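Local coordinates for alkaline phosphatase D (Bacillus subtilis, PDB 2YEQ), which hydrolyses phosphate esters, acting as a phosphodiesterase and alkaline phosphatase with iron and calcium in its active site, at residues 121-135 against 404-416. Residues are numbered along the deposited sequence; the frame is centred on the assembly and turned at random.
With FE (Fe (III) ion), chain B.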
ATOM      1  N   PHE A 121      -5.340   6.437   0.191  1.00 18.79           N
ATOM      2  CA  PHE A 121      -4.325   5.387  -0.013  1.00 18.16           C
ATOM      3  C   PHE A 121      -2.977   5.814   0.507  1.00 17.69           C
ATOM      4  O   PHE A 121      -2.607   6.998   0.500  1.00 17.15           O
ATOM      5  CB  PHE A 121      -4.303   4.838  -1.456  1.00 17.95           C
ATOM      6  CG  PHE A 121      -3.816   5.783  -2.493  1.00 19.27           C
ATOM      7  CD1 PHE A 121      -2.479   5.822  -2.835  1.00 19.39           C
ATOM      8  CD2 PHE A 121      -4.716   6.576  -3.210  1.00 19.79           C
ATOM      9  CE1 PHE A 121      -2.017   6.636  -3.848  1.00 20.53           C
ATOM     10  CE2 PHE A 121      -4.264   7.406  -4.244  1.00 20.47           C
ATOM     11  CZ  PHE A 121      -2.915   7.451  -4.548  1.00 20.41           C
ATOM     12  N   ALA A 122      -2.244   4.815   0.996  1.00 17.24           N
ATOM     13  CA  ALA A 122      -1.003   5.048   1.683  1.00 15.69           C
ATOM     14  C   ALA A 122       0.015   3.969   1.301  1.00 14.10           C
ATOM     15  O   ALA A 122      -0.359   2.887   0.860  1.00 13.47           O
ATOM     16  CB  ALA A 122      -1.269   4.978   3.189  1.00 14.70           C
ATOM     17  N   SER A 123       1.282   4.283   1.491  1.00 16.27           N
ATOM     18  CA  SER A 123       2.364   3.302   1.354  1.00 17.40           C
ATOM     19  C   SER A 123       3.554   3.779   2.134  1.00 16.86           C
ATOM     20  O   SER A 123       3.613   4.943   2.538  1.00 18.08           O
ATOM     21  CB  SER A 123       2.739   3.162  -0.129  1.00 16.96           C
ATOM     22  OG  SER A 123       3.319   4.355  -0.597  1.00 18.34           O
ATOM     23  N   CYS A 124       4.523   2.886   2.349  1.00 16.93           N
ATOM     24  CA  CYS A 124       5.897   3.275   2.702  1.00 15.59           C
ATOM     25  C   CYS A 124       6.043   4.005   4.050  1.00 15.75           C
ATOM     26  O   CYS A 124       6.235   5.243   4.150  1.00 16.81           O
ATOM     27  CB  CYS A 124       6.580   4.030   1.548  1.00 16.00           C
ATOM     28  SG  CYS A 124       6.806   3.017  -0.001  1.00 18.01           S
ATOM     29  N   GLN A 125       6.028   3.199   5.100  1.00 17.64           N
ATOM     30  CA  GLN A 125       6.013   3.711   6.463  1.00 17.08           C
ATOM     31  C   GLN A 125       7.210   3.260   7.306  1.00 17.64           C
ATOM     32  O   GLN A 125       7.033   2.790   8.428  1.00 19.00           O
ATOM     33  CB  GLN A 125       4.693   3.334   7.138  1.00 17.20           C
ATOM     34  CG  GLN A 125       4.336   1.857   7.159  1.00 16.85           C
ATOM     35  CD  GLN A 125       2.877   1.625   7.308  1.00 17.27           C
ATOM     36  OE1 GLN A 125       2.050   2.394   6.780  1.00 16.37           O
ATOM     37  NE2 GLN A 125       2.517   0.542   7.996  1.00 16.32           N
ATOM     38  N   GLN A 126       8.410   3.467   6.780  1.00 16.93           N
ATOM     39  CA  GLN A 126       9.644   3.079   7.467  1.00 18.38           C
ATOM     40  C   GLN A 126       9.563   3.638   8.905  1.00 19.84           C
ATOM     41  O   GLN A 126       9.566   4.837   9.117  1.00 21.26           O
ATOM     42  CB  GLN A 126      10.882   3.618   6.746  1.00 17.59           C
ATOM     43  CG  GLN A 126      12.063   2.649   6.614  1.00 19.28           C
ATOM     44  CD  GLN A 126      12.823   2.398   7.934  1.00 21.02           C
ATOM     45  OE1 GLN A 126      12.222   2.361   8.977  1.00 20.70           O
ATOM     46  NE2 GLN A 126      14.159   2.224   7.863  1.00 22.89           N
ATOM     47  N   TYR A 127       9.477   2.743   9.878  1.00 19.00           N
ATOM     48  CA  TYR A 127       9.270   3.103  11.287  1.00 18.32           C
ATOM     49  C   TYR A 127      10.352   4.002  11.817  1.00 19.74           C
ATOM     50  O   TYR A 127      10.095   4.920  12.635  1.00 17.59           O
ATOM     51  CB  TYR A 127       9.174   1.817  12.110  1.00 18.38           C
ATOM     52  CG  TYR A 127       8.921   1.933  13.602  1.00 18.26           C
ATOM     53  CD1 TYR A 127       7.610   1.986  14.106  1.00 19.50           C
ATOM     54  CD2 TYR A 127       9.969   1.927  14.505  1.00 19.54           C
ATOM     55  CE1 TYR A 127       7.379   2.047  15.467  1.00 20.17           C
ATOM     56  CE2 TYR A 127       9.737   2.000  15.869  1.00 20.23           C
ATOM     57  CZ  TYR A 127       8.453   2.062  16.342  1.00 20.61           C
ATOM     58  OH  TYR A 127       8.228   2.145  17.703  1.00 26.10           O
ATOM     59  N   GLU A 128      11.564   3.781  11.330  1.00 18.09           N
ATOM     60  CA  GLU A 128      12.711   4.517  11.839  1.00 18.70           C
ATOM     61  C   GLU A 128      12.784   5.949  11.307  1.00 19.81           C
ATOM     62  O   GLU A 128      13.455   6.802  11.914  1.00 19.74           O
ATOM     63  CB  GLU A 128      14.008   3.814  11.431  1.00 21.38           C
ATOM     64  CG  GLU A 128      14.107   2.348  11.857  1.00 21.25           C
ATOM     65  CD  GLU A 128      15.467   1.757  11.461  1.00 23.59           C
ATOM     66  OE1 GLU A 128      15.871   1.870  10.247  1.00 19.58           O
ATOM     67  OE2 GLU A 128      16.150   1.244  12.375  1.00 24.00           O
ATOM     68  N   HIS A 129      12.138   6.208  10.170  1.00 17.73           N
ATOM     69  CA  HIS A 129      12.309   7.490   9.478  1.00 18.51           C
ATOM     70  C   HIS A 129      11.432   8.629  10.012  1.00 19.52           C
ATOM     71  O   HIS A 129      11.718   9.798   9.750  1.00 17.37           O
ATOM     72  CB  HIS A 129      12.094   7.317   7.975  1.00 18.86           C
ATOM     73  CG  HIS A 129      13.197   6.542   7.321  1.00 20.14           C
ATOM     74  ND1 HIS A 129      13.364   6.474   5.955  1.00 20.86           N
ATOM     75  CD2 HIS A 129      14.218   5.831   7.863  1.00 19.61           C
ATOM     76  CE1 HIS A 129      14.424   5.730   5.684  1.00 20.53           C
ATOM     77  NE2 HIS A 129      14.959   5.331   6.824  1.00 19.82           N
ATOM     78  N   GLY A 130      10.399   8.287  10.762  1.00 19.07           N
ATOM     79  CA  GLY A 130       9.574   9.316  11.370  1.00 20.34           C
ATOM     80  C   GLY A 130       8.413   8.747  12.132  1.00 18.91           C
ATOM     81  O   GLY A 130       8.220   7.531  12.176  1.00 18.42           O
ATOM     82  N   TYR A 131       7.668   9.667  12.742  1.00 19.86           N
ATOM     83  CA  TYR A 131       6.438   9.381  13.461  1.00 20.31           C
ATOM     84  C   TYR A 131       5.288   9.279  12.481  1.00 18.31           C
ATOM     85  O   TYR A 131       5.325   9.858  11.383  1.00 18.59           O
ATOM     86  CB  TYR A 131       6.237  10.452  14.594  1.00 20.19           C
ATOM     87  CG  TYR A 131       7.346  10.287  15.608  1.00 20.06           C
ATOM     88  CD1 TYR A 131       7.290   9.277  16.577  1.00 20.19           C
ATOM     89  CD2 TYR A 131       8.520  11.025  15.503  1.00 21.79           C
ATOM     90  CE1 TYR A 131       8.344   9.067  17.466  1.00 20.61           C
ATOM     91  CE2 TYR A 131       9.575  10.814  16.362  1.00 21.76           C
ATOM     92  CZ  TYR A 131       9.484   9.827  17.342  1.00 21.70           C
ATOM     93  OH  TYR A 131      10.554   9.618  18.159  1.00 24.09           O
ATOM     94  N   TYR A 132       4.286   8.508  12.872  1.00 16.78           N
ATOM     95  CA  TYR A 132       3.092   8.238  12.093  1.00 17.36           C
ATOM     96  C   TYR A 132       1.968   9.295  12.265  1.00 17.87           C
ATOM     97  O   TYR A 132       0.773   8.998  12.229  1.00 15.85           O
ATOM     98  CB  TYR A 132       2.575   6.835  12.412  1.00 18.94           C
ATOM     99  CG  TYR A 132       3.487   5.666  11.954  1.00 18.85           C
ATOM    100  CD1 TYR A 132       4.560   5.856  11.078  1.00 18.10           C
ATOM    101  CD2 TYR A 132       3.217   4.368  12.382  1.00 18.70           C
ATOM    102  CE1 TYR A 132       5.371   4.771  10.675  1.00 17.82           C
ATOM    103  CE2 TYR A 132       3.992   3.296  11.983  1.00 17.82           C
ATOM    104  CZ  TYR A 132       5.071   3.491  11.137  1.00 19.22           C
ATOM    105  OH  TYR A 132       5.814   2.386  10.758  1.00 17.12           O
ATOM    106  N   THR A 133       2.376  10.543  12.336  1.00 20.47           N
ATOM    107  CA  THR A 133       1.441  11.674  12.335  1.00 21.76           C
ATOM    108  C   THR A 133       0.448  11.596  11.169  1.00 21.41           C
ATOM    109  O   THR A 133      -0.732  11.934  11.322  1.00 20.80           O
ATOM    110  CB  THR A 133       2.220  12.961  12.246  1.00 23.02           C
ATOM    111  OG1 THR A 133       3.349  12.871  13.119  1.00 24.65           O
ATOM    112  CG2 THR A 133       1.335  14.197  12.613  1.00 23.07           C
ATOM    113  N   ALA A 134       0.897  11.112  10.002  1.00 20.74           N
ATOM    114  CA  ALA A 134      -0.019  10.967   8.871  1.00 17.54           C
ATOM    115  C   ALA A 134      -1.257  10.174   9.231  1.00 17.48           C
ATOM    116  O   ALA A 134      -2.365  10.514   8.790  1.00 19.10           O
ATOM    117  CB  ALA A 134       0.684  10.336   7.611  1.00 17.93           C
ATOM    118  N   TYR A 135      -1.091   9.098  10.009  1.00 16.18           N
ATOM    119  CA  TYR A 135      -2.225   8.263  10.376  1.00 16.85           C
ATOM    120  C   TYR A 135      -3.122   8.893  11.457  1.00 17.60           C
ATOM    121  O   TYR A 135      -4.316   8.607  11.513  1.00 17.38           O
ATOM    122  CB  TYR A 135      -1.768   6.879  10.822  1.00 17.20           C
ATOM    123  CG  TYR A 135      -1.361   5.954   9.694  1.00 16.09           C
ATOM    124  CD1 TYR A 135      -2.247   5.664   8.672  1.00 16.67           C
ATOM    125  CD2 TYR A 135      -0.097   5.372   9.652  1.00 16.87           C
ATOM    126  CE1 TYR A 135      -1.906   4.823   7.635  1.00 18.60           C
ATOM    127  CE2 TYR A 135       0.265   4.502   8.608  1.00 16.68           C
ATOM    128  CZ  TYR A 135      -0.639   4.230   7.602  1.00 16.81           C
ATOM    129  OH  TYR A 135      -0.353   3.386   6.553  1.00 17.14           O
ATOM    130  N   GLU A 404      -2.743   8.671 -13.489  1.00 18.04           N
ATOM    131  CA  GLU A 404      -2.027   7.997 -12.403  1.00 19.95           C
ATOM    132  C   GLU A 404      -1.809   8.957 -11.250  1.00 18.03           C
ATOM    133  O   GLU A 404      -1.304  10.052 -11.443  1.00 18.18           O
ATOM    134  CB  GLU A 404      -0.647   7.477 -12.866  1.00 19.69           C
ATOM    135  CG  GLU A 404       0.080   6.708 -11.748  1.00 20.43           C
ATOM    136  CD  GLU A 404       1.457   6.125 -12.116  1.00 24.46           C
ATOM    137  OE1 GLU A 404       2.140   6.635 -13.053  1.00 23.39           O
ATOM    138  OE2 GLU A 404       1.874   5.181 -11.384  1.00 21.31           O
ATOM    139  N   PHE A 405      -2.168   8.517 -10.041  1.00 18.68           N
ATOM    140  CA  PHE A 405      -1.844   9.228  -8.819  1.00 17.41           C
ATOM    141  C   PHE A 405      -0.849   8.412  -8.016  1.00 17.81           C
ATOM    142  O   PHE A 405      -1.192   7.341  -7.493  1.00 18.73           O
ATOM    143  CB  PHE A 405      -3.137   9.436  -8.014  1.00 18.74           C
ATOM    144  CG  PHE A 405      -4.178  10.189  -8.794  1.00 18.39           C
ATOM    145  CD1 PHE A 405      -3.957  11.517  -9.121  1.00 20.23           C
ATOM    146  CD2 PHE A 405      -5.303   9.575  -9.257  1.00 19.08           C
ATOM    147  CE1 PHE A 405      -4.884  12.238  -9.891  1.00 20.56           C
ATOM    148  CE2 PHE A 405      -6.263  10.305 -10.053  1.00 20.84           C
ATOM    149  CZ  PHE A 405      -6.021  11.629 -10.353  1.00 18.43           C
ATOM    150  N   VAL A 406       0.364   8.927  -7.926  1.00 16.44           N
ATOM    151  CA  VAL A 406       1.435   8.312  -7.182  1.00 17.02           C
ATOM    152  C   VAL A 406       1.479   8.983  -5.825  1.00 17.20           C
ATOM    153  O   VAL A 406       1.725  10.172  -5.704  1.00 17.65           O
ATOM    154  CB  VAL A 406       2.802   8.512  -7.871  1.00 16.80           C
ATOM    155  CG1 VAL A 406       3.945   7.838  -7.076  1.00 17.15           C
ATOM    156  CG2 VAL A 406       2.742   7.995  -9.347  1.00 17.02           C
ATOM    157  N   GLY A 407       1.224   8.225  -4.785  1.00 17.97           N
ATOM    158  CA  GLY A 407       1.293   8.786  -3.449  1.00 18.09           C
ATOM    159  C   GLY A 407       2.651   8.797  -2.830  1.00 18.90           C
ATOM    160  O   GLY A 407       3.427   7.844  -2.963  1.00 19.88           O
ATOM    161  N   THR A 408       2.939   9.876  -2.112  1.00 18.41           N
ATOM    162  CA  THR A 408       4.107   9.941  -1.257  1.00 18.49           C
ATOM    163  C   THR A 408       4.081   8.861  -0.156  1.00 17.26           C
ATOM    164  O   THR A 408       3.104   8.144   0.021  1.00 17.60           O
ATOM    165  CB  THR A 408       4.179  11.317  -0.626  1.00 18.65           C
ATOM    166  OG1 THR A 408       5.419  11.494   0.057  1.00 18.72           O
ATOM    167  CG2 THR A 408       2.963  11.574   0.292  1.00 17.02           C
ATOM    168  N   SER A 409       5.161   8.780   0.587  1.00 17.60           N
ATOM    169  CA  SER A 409       5.276   7.834   1.679  1.00 17.27           C
ATOM    170  C   SER A 409       4.730   8.438   2.991  1.00 17.69           C
ATOM    171  O   SER A 409       4.765   9.662   3.182  1.00 16.71           O
ATOM    172  CB  SER A 409       6.735   7.518   1.861  1.00 16.19           C
ATOM    173  OG  SER A 409       7.516   8.705   1.881  1.00 16.79           O
ATOM    174  N   ILE A 410       4.242   7.563   3.864  1.00 17.57           N
ATOM    175  CA  ILE A 410       3.826   7.925   5.230  1.00 15.69           C
ATOM    176  C   ILE A 410       5.007   8.488   5.999  1.00 16.94           C
ATOM    177  O   ILE A 410       4.873   9.512   6.686  1.00 17.02           O
ATOM    178  CB  ILE A 410       3.215   6.704   5.935  1.00 16.50           C
ATOM    179  CG1 ILE A 410       1.883   6.333   5.295  1.00 17.92           C
ATOM    180  CG2 ILE A 410       3.098   6.911   7.452  1.00 15.70           C
ATOM    181  CD1 ILE A 410       0.656   7.250   5.710  1.00 16.20           C
ATOM    182  N   THR A 411       6.175   7.828   5.906  1.00 15.67           N
ATOM    183  CA  THR A 411       7.416   8.329   6.502  1.00 16.04           C
ATOM    184  C   THR A 411       8.715   8.111   5.713  1.00 15.79           C
ATOM    185  O   THR A 411       9.678   8.819   5.934  1.00 17.34           O
ATOM    186  CB  THR A 411       7.693   7.627   7.858  1.00 18.37           C
ATOM    187  OG1 THR A 411       7.558   6.209   7.670  1.00 17.09           O
ATOM    188  CG2 THR A 411       6.711   8.144   8.953  1.00 16.94           C
ATOM    189  N   SER A 412       8.777   7.093   4.861  1.00 14.81           N
ATOM    190  CA  SER A 412      10.072   6.686   4.266  1.00 16.01           C
ATOM    191  C   SER A 412      10.711   7.864   3.575  1.00 18.84           C
ATOM    192  O   SER A 412      10.055   8.571   2.795  1.00 20.16           O
ATOM    193  CB  SER A 412       9.893   5.541   3.268  1.00 15.28           C
ATOM    194  OG  SER A 412       9.202   4.476   3.863  1.00 13.75           O
ATOM    195  N   GLY A 413      11.965   8.114   3.936  1.00 17.73           N
ATOM    196  CA  GLY A 413      12.752   9.189   3.352  1.00 18.98           C
ATOM    197  C   GLY A 413      12.876  10.417   4.220  1.00 18.44           C
ATOM    198  O   GLY A 413      13.747  11.252   3.995  1.00 20.84           O
ATOM    199  N   GLY A 414      12.043  10.527   5.251  1.00 18.43           N
ATOM    200  CA  GLY A 414      12.205  11.626   6.202  1.00 18.88           C
ATOM    201  C   GLY A 414      11.413  12.865   5.801  1.00 19.89           C
ATOM    202  O   GLY A 414      10.404  12.770   5.096  1.00 21.17           O
ATOM    203  N   ASN A 415      11.866  14.037   6.227  1.00 20.45           N
ATOM    204  CA  ASN A 415      11.019  15.225   6.145  1.00 20.16           C
ATOM    205  C   ASN A 415      10.784  15.731   4.732  1.00 21.99           C
ATOM    206  O   ASN A 415       9.692  16.251   4.413  1.00 21.27           O
ATOM    207  CB  ASN A 415      11.584  16.344   7.012  1.00 22.41           C
ATOM    208  CG  ASN A 415      11.591  15.996   8.480  1.00 20.11           C
ATOM    209  OD1 ASN A 415      10.750  15.212   8.957  1.00 20.61           O
ATOM    210  ND2 ASN A 415      12.541  16.566   9.209  1.00 19.90           N
ATOM    211  N   GLY A 416      11.798  15.592   3.884  1.00 22.56           N
ATOM    212  CA  GLY A 416      11.638  15.937   2.479  1.00 23.64           C
ATOM    213  C   GLY A 416      11.505  17.443   2.276  1.00 24.31           C
ATOM    214  O   GLY A 416      12.015  18.251   3.074  1.00 21.08           O
TER
HETATM  215 FE    FE B1524       9.147   2.265   0.497  1.00 17.60          FE
HETATM  216  O   HOH W   1      -0.141   7.585  -0.650  1.00 19.43           O
HETATM  217  O   HOH W   2       1.315   7.352   1.823  1.00 15.42           O
HETATM  218  O   HOH W   3       5.616   6.175  -1.725  1.00 20.44           O
HETATM  219  O   HOH W   4       3.628  10.108   9.256  1.00 17.65           O
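Ile410 points its side chain into a pocket made by Ala122, Ala134 and Tyr135. Its CD1 lies over one face of the Tyr135 ring, 4.0 Å from the centroid and offset toward the rim, a CH-pi contact. The same methyl meets Ala134 CB at 3.6 Å. Tyr135 OH donates to Gln125 OE1 in the carbonyl plane of that amide; NE2 of the same amide donates to Tyr152 O, so the group is held at both ends. A leucine in place of Tyr135 would probably leave Gln125 OE1 without this donor and Ile410 CD1 without its flat cover. Thr411 divides its two branches. CG2 meets the edge of the Tyr132 ring, while OG1 donates to Gln126 O at 2.8 Å from above the carbonyl plane. The His129 ring turns its edge to the 411-414 type II turn, and ND1 accepts a hydrogen bond from Gly413 N, nearly straight (175°). NE2 bonds Tyr161 O. Cys124 O takes Thr411 N in its plane and Ser412 N from above it. Cys124 SG binds the iron at 2.5 Å, together with Asp151, Tyr154 and His382. Ser412 OG accepts a hydrogen bond from Gln126 N. The loops after strands 117-122 and 400-406, from two different sheets, meet here at the iron, as in the calcineurin-like metallophosphatase fold. The second loop thus holds the backbone round one iron ligand and hydrogen-bonds through Ser412 OG to another, Tyr154, which probably helps position both.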